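Local coordinates for cutinase-like protein (Cryptococcus sp., PDB 2CZQ), which probably hydrolyses carboxylic esters, as a cutinase-like enzyme with the alpha/beta hydrolase fold, at residues F112-P117 against L158-Y163; G122-V127 against T134-N139; G83-A88 against A178-Y183; N116-S121 against A144-V149. One frame throughout, in Å; residues are numbered along the deposited sequence.

Contact 1. Residues F112-P117 against L158-Y163; sequences FLIGNP and LDVCAY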
loop_
_atom_site.group_PDB
_atom_site.type_symbol
_atom_site.label_atom_id
_atom_site.label_comp_id
_atom_site.label_asym_id
_atom_site.label_seq_id
_atom_site.Cartn_x
_atom_site.Cartn_y
_atom_site.Cartn_z
ATOM N N PHE A 112 2.936 -1.138 0.078
ATOM C CA PHE A 112 2.174 -2.371 0.121
ATOM C C PHE A 112 0.757 -2.084 -0.344
ATOM O O PHE A 112 0.034 -1.309 0.286
ATOM C CB PHE A 112 2.179 -2.935 1.541
ATOM C CG PHE A 112 1.456 -4.239 1.666
ATOM C CD1 PHE A 112 2.090 -5.442 1.372
ATOM C CD2 PHE A 112 0.122 -4.267 2.063
ATOM C CE1 PHE A 112 1.405 -6.644 1.471
ATOM C CE2 PHE A 112 -0.567 -5.462 2.167
ATOM C CZ PHE A 112 0.073 -6.649 1.874
ATOM N N LEU A 113 0.378 -2.699 -1.457
ATOM C CA LEU A 113 -0.909 -2.442 -2.098
ATOM C C LEU A 113 -1.737 -3.706 -2.148
ATOM O O LEU A 113 -1.193 -4.792 -2.359
ATOM C CB LEU A 113 -0.703 -1.924 -3.526
ATOM C CG LEU A 113 0.259 -0.745 -3.692
ATOM C CD1 LEU A 113 0.534 -0.471 -5.153
ATOM C CD2 LEU A 113 -0.269 0.505 -2.999
ATOM N N ILE A 114 -3.046 -3.565 -1.950
ATOM C CA ILE A 114 -3.986 -4.667 -2.121
ATOM C C ILE A 114 -5.165 -4.214 -2.961
ATOM O O ILE A 114 -5.663 -3.094 -2.811
ATOM C CB ILE A 114 -4.483 -5.247 -0.765
ATOM C CG1 ILE A 114 -4.781 -4.131 0.244
ATOM C CG2 ILE A 114 -3.473 -6.240 -0.212
ATOM C CD1 ILE A 114 -5.557 -4.593 1.465
ATOM N N GLY A 115 -5.610 -5.084 -3.861
ATOM C CA GLY A 115 -6.758 -4.763 -4.694
ATOM C C GLY A 115 -6.572 -3.488 -5.505
ATOM O O GLY A 115 -7.451 -2.628 -5.552
ATOM N N ASN A 116 -5.420 -3.376 -6.156
ATOM C CA ASN A 116 -4.997 -2.140 -6.805
ATOM C C ASN A 116 -5.655 -1.922 -8.166
ATOM O O ASN A 116 -5.383 -2.675 -9.096
ATOM C CB ASN A 116 -3.478 -2.205 -6.977
ATOM C CG ASN A 116 -2.893 -0.958 -7.587
ATOM O OD1 ASN A 116 -3.536 0.096 -7.657
ATOM N ND2 ASN A 116 -1.644 -1.067 -8.033
ATOM N N PRO A 117 -6.482 -0.884 -8.327
ATOM C CA PRO A 117 -7.055 -0.589 -9.647
ATOM C C PRO A 117 -5.972 -0.300 -10.689
ATOM O O PRO A 117 -6.216 -0.466 -11.883
ATOM C CB PRO A 117 -7.886 0.673 -9.398
ATOM C CG PRO A 117 -8.162 0.679 -7.928
ATOM C CD PRO A 117 -6.930 0.091 -7.314
ATOM N N LEU A 158 5.182 -4.149 -2.950
ATOM C CA LEU A 158 4.493 -5.413 -3.076
ATOM C C LEU A 158 3.063 -5.071 -3.442
ATOM O O LEU A 158 2.374 -4.387 -2.676
ATOM C CB LEU A 158 4.518 -6.179 -1.759
ATOM C CG LEU A 158 5.524 -7.308 -1.561
ATOM C CD1 LEU A 158 5.190 -8.034 -0.271
ATOM C CD2 LEU A 158 5.567 -8.291 -2.728
ATOM N N ASP A 159 2.647 -5.493 -4.634
ATOM C CA ASP A 159 1.296 -5.254 -5.126
ATOM C C ASP A 159 0.551 -6.588 -5.133
ATOM O O ASP A 159 0.755 -7.440 -6.008
ATOM C CB ASP A 159 1.326 -4.605 -6.509
ATOM C CG ASP A 159 -0.024 -4.081 -6.937
ATOM O OD1 ASP A 159 -1.009 -4.292 -6.188
ATOM O OD2 ASP A 159 -0.174 -3.448 -8.008
ATOM N N VAL A 160 -0.283 -6.761 -4.115
ATOM C CA VAL A 160 -0.954 -8.018 -3.844
ATOM C C VAL A 160 -2.338 -8.003 -4.470
ATOM O O VAL A 160 -3.181 -7.161 -4.137
ATOM C CB VAL A 160 -1.041 -8.275 -2.324
ATOM C CG1 VAL A 160 -1.668 -9.630 -2.036
ATOM C CG2 VAL A 160 0.334 -8.158 -1.671
ATOM N N CYS A 161 -2.558 -8.933 -5.390
ATOM C CA CYS A 161 -3.824 -9.036 -6.093
ATOM C C CYS A 161 -4.312 -10.462 -5.966
ATOM O O CYS A 161 -3.681 -11.389 -6.478
ATOM C CB CYS A 161 -3.661 -8.661 -7.568
ATOM S SG CYS A 161 -5.205 -8.765 -8.497
ATOM N N ALA A 162 -5.422 -10.641 -5.256
ATOM C CA ALA A 162 -6.026 -11.958 -5.100
ATOM C C ALA A 162 -6.483 -12.458 -6.457
ATOM O O ALA A 162 -7.073 -11.708 -7.225
ATOM C CB ALA A 162 -7.206 -11.885 -4.145
ATOM N N TYR A 163 -6.218 -13.726 -6.755
ATOM C CA TYR A 163 -6.662 -14.294 -8.015
ATOM C C TYR A 163 -8.158 -14.070 -8.169
ATOM O O TYR A 163 -8.948 -14.421 -7.293
ATOM C CB TYR A 163 -6.337 -15.779 -8.079
ATOM C CG TYR A 163 -6.623 -16.405 -9.419
ATOM C CD1 TYR A 163 -7.909 -16.840 -9.752
ATOM C CD2 TYR A 163 -5.613 -16.554 -10.361
ATOM C CE1 TYR A 163 -8.175 -17.420 -10.985
ATOM C CE2 TYR A 163 -5.869 -17.142 -11.597
ATOM C CZ TYR A 163 -7.155 -17.569 -11.902
ATOM O OH TYR A 163 -7.433 -18.148 -13.121
HETATM O O HOH W 1 -3.417 -5.390 -6.310
#
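Val160 is the knob of this contact, wedged between the ring of Phe112 and the branch methyl of Ile114. Its CG2 presses obliquely on the ring at 3.6 Å from Phe112 CE1, and its CB lies 3.8 Å from Ile114 CG2, the two branched side chains running side by side in the same direction. Because CG of Phe112 is anti to the backbone N (chi1 -178°), the ring leans across to the next strand, where Phe112 CD1 also meets Leu158 CB at 4.0 Å. It thereby fills the notch between Leu158 and Val160, and helix 187-200 covers this face through Val189, Met192 and Phe196. The other face carries Leu113 and Asp159 and looks to helix 86-98. Here Leu113 CB rests 3.6 Å from Asp159 OD1, and Asn116, just past the strand end, brings its amide over the same carboxylate. The bond from Asn116 ND2 to Asp159 OD2 is 2.8 Å long and nearly straight (173°); it keeps to the amide plane but reaches the oxygen from above the carboxylate plane. A water fills the hollow where the chains part, accepting from Asn116 N and donating to Asp159 OD1 and Val160 O. Backbone bonds zip the edges together, from Leu113 N to Leu158 O at 2.9 Å through to a longer one from Gly115 N to Val160 O at 3.2 Å. In-register parallel pairing of strands 108-114 and 157-160, with helices on both faces, is part of, and typical of, the central parallel sheet of the alpha/beta hydrolase fold.

Contact 2. Residues G122-V127 against T134-N139; sequences GLTCNV and TTRNVN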
loop_
_atom_site.group_PDB
_atom_site.type_symbol
_atom_site.label_atom_id
_atom_site.label_comp_id
_atom_site.label_asym_id
_atom_site.label_seq_id
_atom_site.Cartn_x
_atom_site.Cartn_y
_atom_site.Cartn_z
ATOM N N GLY A 122 2.861 -7.702 -15.399
ATOM C CA GLY A 122 4.275 -7.979 -15.567
ATOM C C GLY A 122 5.211 -7.381 -14.534
ATOM O O GLY A 122 6.372 -7.767 -14.486
ATOM N N LEU A 123 4.750 -6.449 -13.705
ATOM C CA LEU A 123 5.656 -5.872 -12.713
ATOM C C LEU A 123 6.036 -6.916 -11.677
ATOM O O LEU A 123 5.179 -7.659 -11.196
ATOM C CB LEU A 123 5.035 -4.658 -12.033
ATOM C CG LEU A 123 4.719 -3.446 -12.908
ATOM C CD1 LEU A 123 4.269 -2.292 -12.032
ATOM C CD2 LEU A 123 5.911 -3.038 -13.771
ATOM N N THR A 124 7.317 -6.975 -11.322
ATOM C CA THR A 124 7.774 -8.026 -10.414
ATOM C C THR A 124 7.460 -7.762 -8.941
ATOM O O THR A 124 7.743 -8.610 -8.099
ATOM C CB THR A 124 9.257 -8.336 -10.603
ATOM O OG1 THR A 124 10.007 -7.122 -10.531
ATOM C CG2 THR A 124 9.514 -8.888 -12.007
ATOM N N CYS A 125 6.860 -6.610 -8.639
ATOM C CA CYS A 125 6.244 -6.380 -7.334
ATOM C C CYS A 125 4.916 -7.126 -7.194
ATOM O O CYS A 125 4.376 -7.202 -6.090
ATOM C CB CYS A 125 6.011 -4.882 -7.087
ATOM S SG CYS A 125 5.124 -4.009 -8.407
ATOM N N ASN A 126 4.382 -7.655 -8.298
ATOM C CA ASN A 126 3.043 -8.234 -8.287
ATOM C C ASN A 126 3.062 -9.657 -7.747
ATOM O O ASN A 126 3.721 -10.532 -8.317
ATOM C CB ASN A 126 2.457 -8.319 -9.703
ATOM C CG ASN A 126 2.220 -6.971 -10.385
ATOM O OD1 ASN A 126 2.404 -5.938 -9.735
ATOM N ND2 ASN A 126 1.836 -6.960 -11.649
ATOM N N VAL A 127 2.309 -9.890 -6.679
ATOM C CA VAL A 127 2.102 -11.238 -6.158
ATOM C C VAL A 127 0.620 -11.479 -5.896
ATOM O O VAL A 127 -0.182 -10.535 -5.829
ATOM C CB VAL A 127 2.912 -11.513 -4.865
ATOM C CG1 VAL A 127 4.408 -11.375 -5.105
ATOM C CG2 VAL A 127 2.448 -10.625 -3.723
ATOM N N THR A 134 0.381 -15.915 -9.721
ATOM C CA THR A 134 -0.786 -16.205 -10.559
ATOM C C THR A 134 -1.508 -14.962 -11.059
ATOM O O THR A 134 -2.262 -15.041 -12.026
ATOM C CB THR A 134 -1.794 -17.148 -9.876
ATOM O OG1 THR A 134 -2.336 -16.515 -8.709
ATOM C CG2 THR A 134 -1.122 -18.438 -9.390
ATOM N N THR A 135 -1.287 -13.824 -10.401
ATOM C CA THR A 135 -1.839 -12.552 -10.863
ATOM C C THR A 135 -0.754 -11.568 -11.272
ATOM O O THR A 135 -1.001 -10.362 -11.334
ATOM C CB THR A 135 -2.726 -11.907 -9.796
ATOM O OG1 THR A 135 -1.959 -11.743 -8.596
ATOM C CG2 THR A 135 -3.900 -12.810 -9.431
ATOM N N ARG A 136 0.446 -12.054 -11.568
ATOM C CA ARG A 136 1.489 -11.129 -11.980
ATOM C C ARG A 136 1.168 -10.456 -13.311
ATOM O O ARG A 136 1.425 -9.264 -13.484
ATOM C CB ARG A 136 2.855 -11.803 -12.044
ATOM C CG ARG A 136 3.961 -10.837 -12.452
ATOM C CD ARG A 136 5.333 -11.223 -11.987
ATOM N NE ARG A 136 5.420 -11.240 -10.531
ATOM C CZ ARG A 136 6.491 -11.640 -9.860
ATOM N NH1 ARG A 136 7.579 -12.046 -10.511
ATOM N NH2 ARG A 136 6.478 -11.636 -8.534
ATOM N N ASN A 137 0.604 -11.223 -14.241
ATOM C CA ASN A 137 0.427 -10.767 -15.618
ATOM C C ASN A 137 -1.011 -10.441 -15.956
ATOM O O ASN A 137 -1.570 -10.917 -16.952
ATOM C CB ASN A 137 1.030 -11.773 -16.585
ATOM C CG ASN A 137 2.441 -12.116 -16.206
ATOM O OD1 ASN A 137 3.279 -11.224 -16.075
ATOM N ND2 ASN A 137 2.704 -13.393 -15.969
ATOM N N VAL A 138 -1.598 -9.608 -15.105
ATOM C CA VAL A 138 -2.946 -9.097 -15.298
ATOM C C VAL A 138 -2.959 -7.601 -15.012
ATOM O O VAL A 138 -2.103 -7.086 -14.286
ATOM C CB VAL A 138 -3.995 -9.834 -14.409
ATOM C CG1 VAL A 138 -3.956 -11.338 -14.653
ATOM C CG2 VAL A 138 -3.802 -9.525 -12.920
ATOM N N ASN A 139 -3.939 -6.920 -15.592
ATOM C CA ASN A 139 -4.115 -5.492 -15.416
ATOM C C ASN A 139 -5.351 -5.171 -14.606
ATOM O O ASN A 139 -6.356 -5.881 -14.683
ATOM C CB ASN A 139 -4.251 -4.826 -16.779
ATOM C CG ASN A 139 -2.954 -4.807 -17.545
ATOM O OD1 ASN A 139 -1.934 -4.346 -17.037
ATOM N ND2 ASN A 139 -2.979 -5.319 -18.772
#
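Arg136 and Asn126 hold each other reciprocally: the side chain of each bonds the backbone carbonyl of the other. They tie the turn leading into strand 126-127, outermost in the sheet beside 157-160, to the loop between that strand and helix 143-146. Arg136, with by far the most surface buried here, starts out with CG anti to its own N, runs past Asn126 CB and Leu123 O, and bends at chi3 (-63°) to bring the guanidinium over the turn 123-126. There it takes one oxygen side-on with two nitrogens, Arg136 NE at 2.9 Å and Arg136 NH2 at 3.0 Å from Asn126 O, which lies in the guanidinium plane. Thr124 O sits over one face of the group, 3.3 Å from Arg136 NH2 but too badly angled to bond. In return Asn126 ND2 donates to Arg136 O at 3.0 Å, almost exactly in its own amide plane, though its stronger bond is to Lys120 O. Gly122, the third main contributor, adds a straight bond from Gly122 N to the same Arg136 O at 2.9 Å. Two carbonyl oxygens thus take two donors apiece, and carbonyl dipoles would stabilise the arginine's charge, with no carboxylate among its partners in these two segments.

Contact 3. Residues G83-A88 against A178-Y183; sequences GYSQGA and AQHLSY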
loop_
_atom_site.group_PDB
_atom_site.type_symbol
_atom_site.label_atom_id
_atom_site.label_comp_id
_atom_site.label_asym_id
_atom_site.label_seq_id
_atom_site.Cartn_x
_atom_site.Cartn_y
_atom_site.Cartn_z
ATOM N N GLY A 83 -2.093 0.857 0.703
ATOM C CA GLY A 83 -3.321 1.290 0.068
ATOM C C GLY A 83 -4.177 0.131 -0.387
ATOM O O GLY A 83 -3.658 -0.850 -0.929
ATOM N N TYR A 84 -5.482 0.245 -0.151
ATOM C CA TYR A 84 -6.462 -0.758 -0.555
ATOM C C TYR A 84 -7.459 -0.136 -1.521
ATOM O O TYR A 84 -8.090 0.874 -1.205
ATOM C CB TYR A 84 -7.200 -1.279 0.680
ATOM C CG TYR A 84 -8.414 -2.142 0.391
ATOM C CD1 TYR A 84 -8.368 -3.188 -0.541
ATOM C CD2 TYR A 84 -9.620 -1.898 1.043
ATOM C CE1 TYR A 84 -9.491 -3.976 -0.801
ATOM C CE2 TYR A 84 -10.742 -2.667 0.791
ATOM C CZ TYR A 84 -10.677 -3.703 -0.130
ATOM O OH TYR A 84 -11.803 -4.460 -0.362
ATOM N N SER A 85 -7.611 -0.758 -2.693
ATOM C CA SER A 85 -8.650 -0.379 -3.652
ATOM C C SER A 85 -8.453 1.087 -4.067
ATOM O O SER A 85 -7.369 1.425 -4.545
ATOM C CB SER A 85 -10.042 -0.701 -3.100
ATOM O OG SER A 85 -10.985 -0.714 -4.145
ATOM N N GLN A 86 -9.437 1.964 -3.877
ATOM C CA GLN A 86 -9.222 3.374 -4.196
ATOM C C GLN A 86 -7.946 3.906 -3.529
ATOM O O GLN A 86 -7.214 4.710 -4.112
ATOM C CB GLN A 86 -10.421 4.230 -3.793
ATOM C CG GLN A 86 -10.203 5.693 -4.155
ATOM C CD GLN A 86 -11.416 6.599 -4.056
ATOM O OE1 GLN A 86 -11.307 7.765 -4.409
ATOM N NE2 GLN A 86 -12.548 6.094 -3.567
ATOM N N GLY A 87 -7.688 3.462 -2.303
ATOM C CA GLY A 87 -6.502 3.881 -1.572
ATOM C C GLY A 87 -5.201 3.405 -2.187
ATOM O O GLY A 87 -4.172 4.068 -2.052
ATOM N N ALA A 88 -5.235 2.254 -2.854
ATOM C CA ALA A 88 -4.077 1.789 -3.610
ATOM C C ALA A 88 -3.798 2.729 -4.783
ATOM O O ALA A 88 -2.651 3.111 -5.004
ATOM C CB ALA A 88 -4.268 0.352 -4.086
ATOM N N ALA A 178 -16.182 -11.107 -4.199
ATOM C CA ALA A 178 -15.685 -11.563 -2.906
ATOM C C ALA A 178 -14.169 -11.465 -2.817
ATOM O O ALA A 178 -13.619 -11.151 -1.764
ATOM C CB ALA A 178 -16.141 -12.980 -2.625
ATOM N N GLN A 179 -13.500 -11.724 -3.933
ATOM C CA GLN A 179 -12.046 -11.696 -3.960
ATOM C C GLN A 179 -11.505 -10.298 -3.645
ATOM O O GLN A 179 -10.499 -10.164 -2.951
ATOM C CB GLN A 179 -11.537 -12.198 -5.310
ATOM C CG GLN A 179 -11.699 -13.700 -5.507
ATOM C CD GLN A 179 -13.131 -14.147 -5.772
ATOM O OE1 GLN A 179 -14.008 -13.346 -6.104
ATOM N NE2 GLN A 179 -13.367 -15.441 -5.626
ATOM N N HIS A 180 -12.191 -9.256 -4.113
ATOM C CA HIS A 180 -11.782 -7.888 -3.796
ATOM C C HIS A 180 -11.982 -7.554 -2.329
ATOM O O HIS A 180 -11.283 -6.691 -1.787
ATOM C CB HIS A 180 -12.540 -6.857 -4.639
ATOM C CG HIS A 180 -11.972 -5.473 -4.540
ATOM N ND1 HIS A 180 -10.664 -5.191 -4.870
ATOM C CD2 HIS A 180 -12.520 -4.298 -4.144
ATOM C CE1 HIS A 180 -10.435 -3.902 -4.683
ATOM N NE2 HIS A 180 -11.546 -3.335 -4.249
ATOM N N LEU A 181 -12.943 -8.228 -1.702
ATOM C CA LEU A 181 -13.310 -7.970 -0.316
ATOM C C LEU A 181 -12.559 -8.874 0.667
ATOM O O LEU A 181 -12.723 -8.740 1.872
ATOM C CB LEU A 181 -14.827 -8.143 -0.132
ATOM C CG LEU A 181 -15.721 -7.358 -1.100
ATOM C CD1 LEU A 181 -17.185 -7.706 -0.890
ATOM C CD2 LEU A 181 -15.508 -5.853 -0.964
ATOM N N SER A 182 -11.726 -9.777 0.149
ATOM C CA SER A 182 -11.122 -10.854 0.936
ATOM C C SER A 182 -9.959 -10.408 1.817
ATOM O O SER A 182 -9.673 -11.028 2.842
ATOM C CB SER A 182 -10.661 -11.997 0.008
ATOM O OG SER A 182 -9.557 -11.583 -0.797
ATOM N N TYR A 183 -9.285 -9.337 1.408
ATOM C CA TYR A 183 -7.986 -9.008 1.979
ATOM C C TYR A 183 -7.928 -8.851 3.493
ATOM O O TYR A 183 -6.965 -9.325 4.092
ATOM C CB TYR A 183 -7.374 -7.779 1.314
ATOM C CG TYR A 183 -7.229 -7.912 -0.175
ATOM C CD1 TYR A 183 -6.140 -8.572 -0.740
ATOM C CD2 TYR A 183 -8.183 -7.371 -1.026
ATOM C CE1 TYR A 183 -6.012 -8.686 -2.115
ATOM C CE2 TYR A 183 -8.066 -7.476 -2.401
ATOM C CZ TYR A 183 -6.977 -8.143 -2.940
ATOM O OH TYR A 183 -6.823 -8.261 -4.299
#
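Ser85 and His180 reach for each other with matching torsions: Ser85 OG is anti to its backbone N (chi1 -163°), and the His180 ring hangs from a CG that is likewise anti (chi1 -169°). Ser85 OG and His180 NE2 are hydrogen-bonded at 2.7 Å, the hydroxyl lying at the edge of the imidazole in its plane. Tyr84, whose ring swings out the same way, sends its OH over one face of His180, and the phenol donates from Tyr84 OH to His180 O at 2.7 Å, coming from above the carbonyl plane. The two rings are nearly parallel but slid apart, with little overlap. Ser85 CB covers the centre of one Tyr84 face, and Tyr183 meets the phenol ring obliquely, Tyr84 CE1 to Tyr183 CD2 being 3.6 Å. Asp165 bonds both His180 ND1 and Tyr183 OH, consistent with a Ser-His-Asp catalytic triad whose acid is steadied by a second-shell tyrosine. The positive phi of Ser85 (60°), in a Gly-x-Ser-x-Gly sequence, is consistent with a nucleophile elbow. This turn joins strand 78-84, backbone-paired with strand 108-114, to helix 86-98, while the histidine comes from the short, weakly bonded helix 178-181 that follows strand 157-160.

Contact 4. Residues N116-S121 against A144-V149; sequences NPDHKS and AYQGSV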
loop_
_atom_site.group_PDB
_atom_site.type_symbol
_atom_site.label_atom_id
_atom_site.label_comp_id
_atom_site.label_asym_id
_atom_site.label_seq_id
_atom_site.Cartn_x
_atom_site.Cartn_y
_atom_site.Cartn_z
ATOM N N ASN A 116 -5.420 -3.376 -6.156
ATOM C CA ASN A 116 -4.997 -2.140 -6.805
ATOM C C ASN A 116 -5.655 -1.922 -8.166
ATOM O O ASN A 116 -5.383 -2.675 -9.096
ATOM C CB ASN A 116 -3.478 -2.205 -6.977
ATOM C CG ASN A 116 -2.893 -0.958 -7.587
ATOM O OD1 ASN A 116 -3.536 0.096 -7.657
ATOM N ND2 ASN A 116 -1.644 -1.067 -8.033
ATOM N N PRO A 117 -6.482 -0.884 -8.327
ATOM C CA PRO A 117 -7.055 -0.589 -9.647
ATOM C C PRO A 117 -5.972 -0.300 -10.689
ATOM O O PRO A 117 -6.216 -0.466 -11.883
ATOM C CB PRO A 117 -7.886 0.673 -9.398
ATOM C CG PRO A 117 -8.162 0.679 -7.928
ATOM C CD PRO A 117 -6.930 0.091 -7.314
ATOM N N ASP A 118 -4.795 0.124 -10.232
ATOM C CA ASP A 118 -3.691 0.476 -11.121
ATOM C C ASP A 118 -2.705 -0.670 -11.326
ATOM O O ASP A 118 -1.581 -0.453 -11.778
ATOM C CB ASP A 118 -2.948 1.695 -10.580
ATOM C CG ASP A 118 -3.819 2.909 -10.484
ATOM O OD1 ASP A 118 -4.884 2.931 -11.156
ATOM O OD2 ASP A 118 -3.496 3.875 -9.762
ATOM N N HIS A 119 -3.123 -1.885 -10.996
ATOM C CA HIS A 119 -2.283 -3.062 -11.151
ATOM C C HIS A 119 -1.818 -3.179 -12.607
ATOM O O HIS A 119 -2.621 -3.065 -13.531
ATOM C CB HIS A 119 -3.091 -4.273 -10.694
ATOM C CG HIS A 119 -2.320 -5.546 -10.644
ATOM N ND1 HIS A 119 -1.816 -6.098 -9.487
ATOM C CD2 HIS A 119 -1.997 -6.400 -11.640
ATOM C CE1 HIS A 119 -1.216 -7.241 -9.783
ATOM N NE2 HIS A 119 -1.312 -7.443 -11.081
ATOM N N LYS A 120 -0.517 -3.390 -12.797
ATOM C CA LYS A 120 0.072 -3.406 -14.132
ATOM C C LYS A 120 0.708 -4.749 -14.431
ATOM O O LYS A 120 1.598 -5.193 -13.709
ATOM C CB LYS A 120 1.119 -2.301 -14.279
ATOM C CG LYS A 120 1.872 -2.370 -15.608
ATOM C CD LYS A 120 2.894 -1.263 -15.768
ATOM C CE LYS A 120 3.886 -1.566 -16.877
ATOM N NZ LYS A 120 3.249 -1.522 -18.217
ATOM N N SER A 121 0.263 -5.366 -15.521
ATOM C CA SER A 121 0.740 -6.676 -15.916
ATOM C C SER A 121 2.254 -6.712 -16.046
ATOM O O SER A 121 2.853 -5.862 -16.709
ATOM C CB SER A 121 0.099 -7.075 -17.241
ATOM O OG SER A 121 0.522 -8.370 -17.617
ATOM N N ALA A 144 -4.840 1.742 -17.376
ATOM C CA ALA A 144 -4.709 2.342 -18.702
ATOM C C ALA A 144 -4.713 3.867 -18.666
ATOM O O ALA A 144 -3.959 4.498 -19.407
ATOM C CB ALA A 144 -5.784 1.816 -19.646
ATOM N N TYR A 145 -5.538 4.459 -17.805
ATOM C CA TYR A 145 -5.577 5.916 -17.724
ATOM C C TYR A 145 -4.816 6.494 -16.541
ATOM O O TYR A 145 -4.283 7.591 -16.647
ATOM C CB TYR A 145 -7.007 6.465 -17.756
ATOM C CG TYR A 145 -7.870 5.999 -16.620
ATOM C CD1 TYR A 145 -7.874 6.662 -15.397
ATOM C CD2 TYR A 145 -8.685 4.886 -16.766
ATOM C CE1 TYR A 145 -8.666 6.222 -14.342
ATOM C CE2 TYR A 145 -9.484 4.445 -15.729
ATOM C CZ TYR A 145 -9.464 5.111 -14.515
ATOM O OH TYR A 145 -10.267 4.646 -13.503
ATOM N N GLN A 146 -4.777 5.777 -15.421
ATOM C CA GLN A 146 -4.200 6.317 -14.193
ATOM C C GLN A 146 -2.708 6.010 -14.061
ATOM O O GLN A 146 -2.000 6.659 -13.284
ATOM C CB GLN A 146 -4.984 5.786 -12.995
ATOM C CG GLN A 146 -4.735 6.483 -11.665
ATOM C CD GLN A 146 -5.841 6.212 -10.663
ATOM O OE1 GLN A 146 -6.205 7.091 -9.873
ATOM N NE2 GLN A 146 -6.385 5.009 -10.692
ATOM N N GLY A 147 -2.229 5.038 -14.832
ATOM C CA GLY A 147 -0.842 4.636 -14.763
ATOM C C GLY A 147 -0.581 3.645 -13.654
ATOM O O GLY A 147 -1.503 3.124 -13.022
ATOM N N SER A 148 0.702 3.403 -13.420
ATOM C CA SER A 148 1.154 2.276 -12.623
ATOM C C SER A 148 2.193 2.704 -11.592
ATOM O O SER A 148 2.631 3.857 -11.566
ATOM C CB SER A 148 1.771 1.234 -13.555
ATOM O OG SER A 148 2.851 1.798 -14.276
ATOM N N VAL A 149 2.577 1.761 -10.737
ATOM C CA VAL A 149 3.741 1.936 -9.880
ATOM C C VAL A 149 4.933 2.259 -10.786
ATOM O O VAL A 149 5.236 1.479 -11.690
ATOM C CB VAL A 149 4.034 0.637 -9.087
ATOM C CG1 VAL A 149 5.347 0.743 -8.319
ATOM C CG2 VAL A 149 2.886 0.302 -8.143
HETATM O O HOH W 2 1.046 -0.680 -10.860
#
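Asp118 meets Gln146 and Gly147 at the end of helix 143-146, its side chain crossing that of Gln146 at about a right angle. The contact joins the loop after strand 108-114 to this helix end, at the surface. At the root, Asp118 CB is 3.2 Å from Gly147 O, and CG lies close to the same carbonyl. With CG anti to the carbonyl carbon (chi1 -61°), the carboxylate is carried to Gln146. There Asp118 OD1 touches the flank of the glutamine, 3.4 Å from Gln146 CB, and accepts a short bond of 2.6 Å from Gln146 NE2 through its syn lone pair. The bond is bent (131° at the hydrogen), the oxygen lying out of the amide plane; the two planes stand 72° apart. Asp118 OD2 passes the same nitrogen, Gln146 NE2, at 3.2 Å, at too poor an angle to bond. The aspartate is set in place by its own chain: Asn116 OD1 accepts from Asp118 N at 2.9 Å, an Asx turn within a type I turn. Farther along, the aliphatic stem of Lys120 lies against Ser148, Lys120 CD being 3.4 Å from Ser148 OG. A water ties the backbones together, donating to Asp118 O and accepting from Val149 N. Gly147, with positive phi where the helix ends, buries its carbonyl oxygen here, and that oxygen has no partner anywhere in the model. Across this contact the carboxylate is bonded by a neutral amide, not a cation, and lies near that oxygen, which could raise its pKa somewhat.

Overall arrangement
Contacts 1 and 3 are the buried pair: contact 1 lies in the central sheet, where strand 108-114 pairs with strand 157-160, and contact 3 at the end of strand 78-84, the other neighbour of 108-114. Contact 1 is mostly sheet bonding and apolar fit, whereas contact 3 is polar and aromatic, at the presumed active site. Contact 2, partly buried, lies at the sheet edge, where strand 126-127 adjoins 157-160, and relies on backbone carbonyls. Contact 4 is a surface contact; it shares Asn116 and Pro117 with contact 1 and joins contact 2 through Lys120 O and Asn126 ND2. Along the chain, contact 2 is nested within each of the other three.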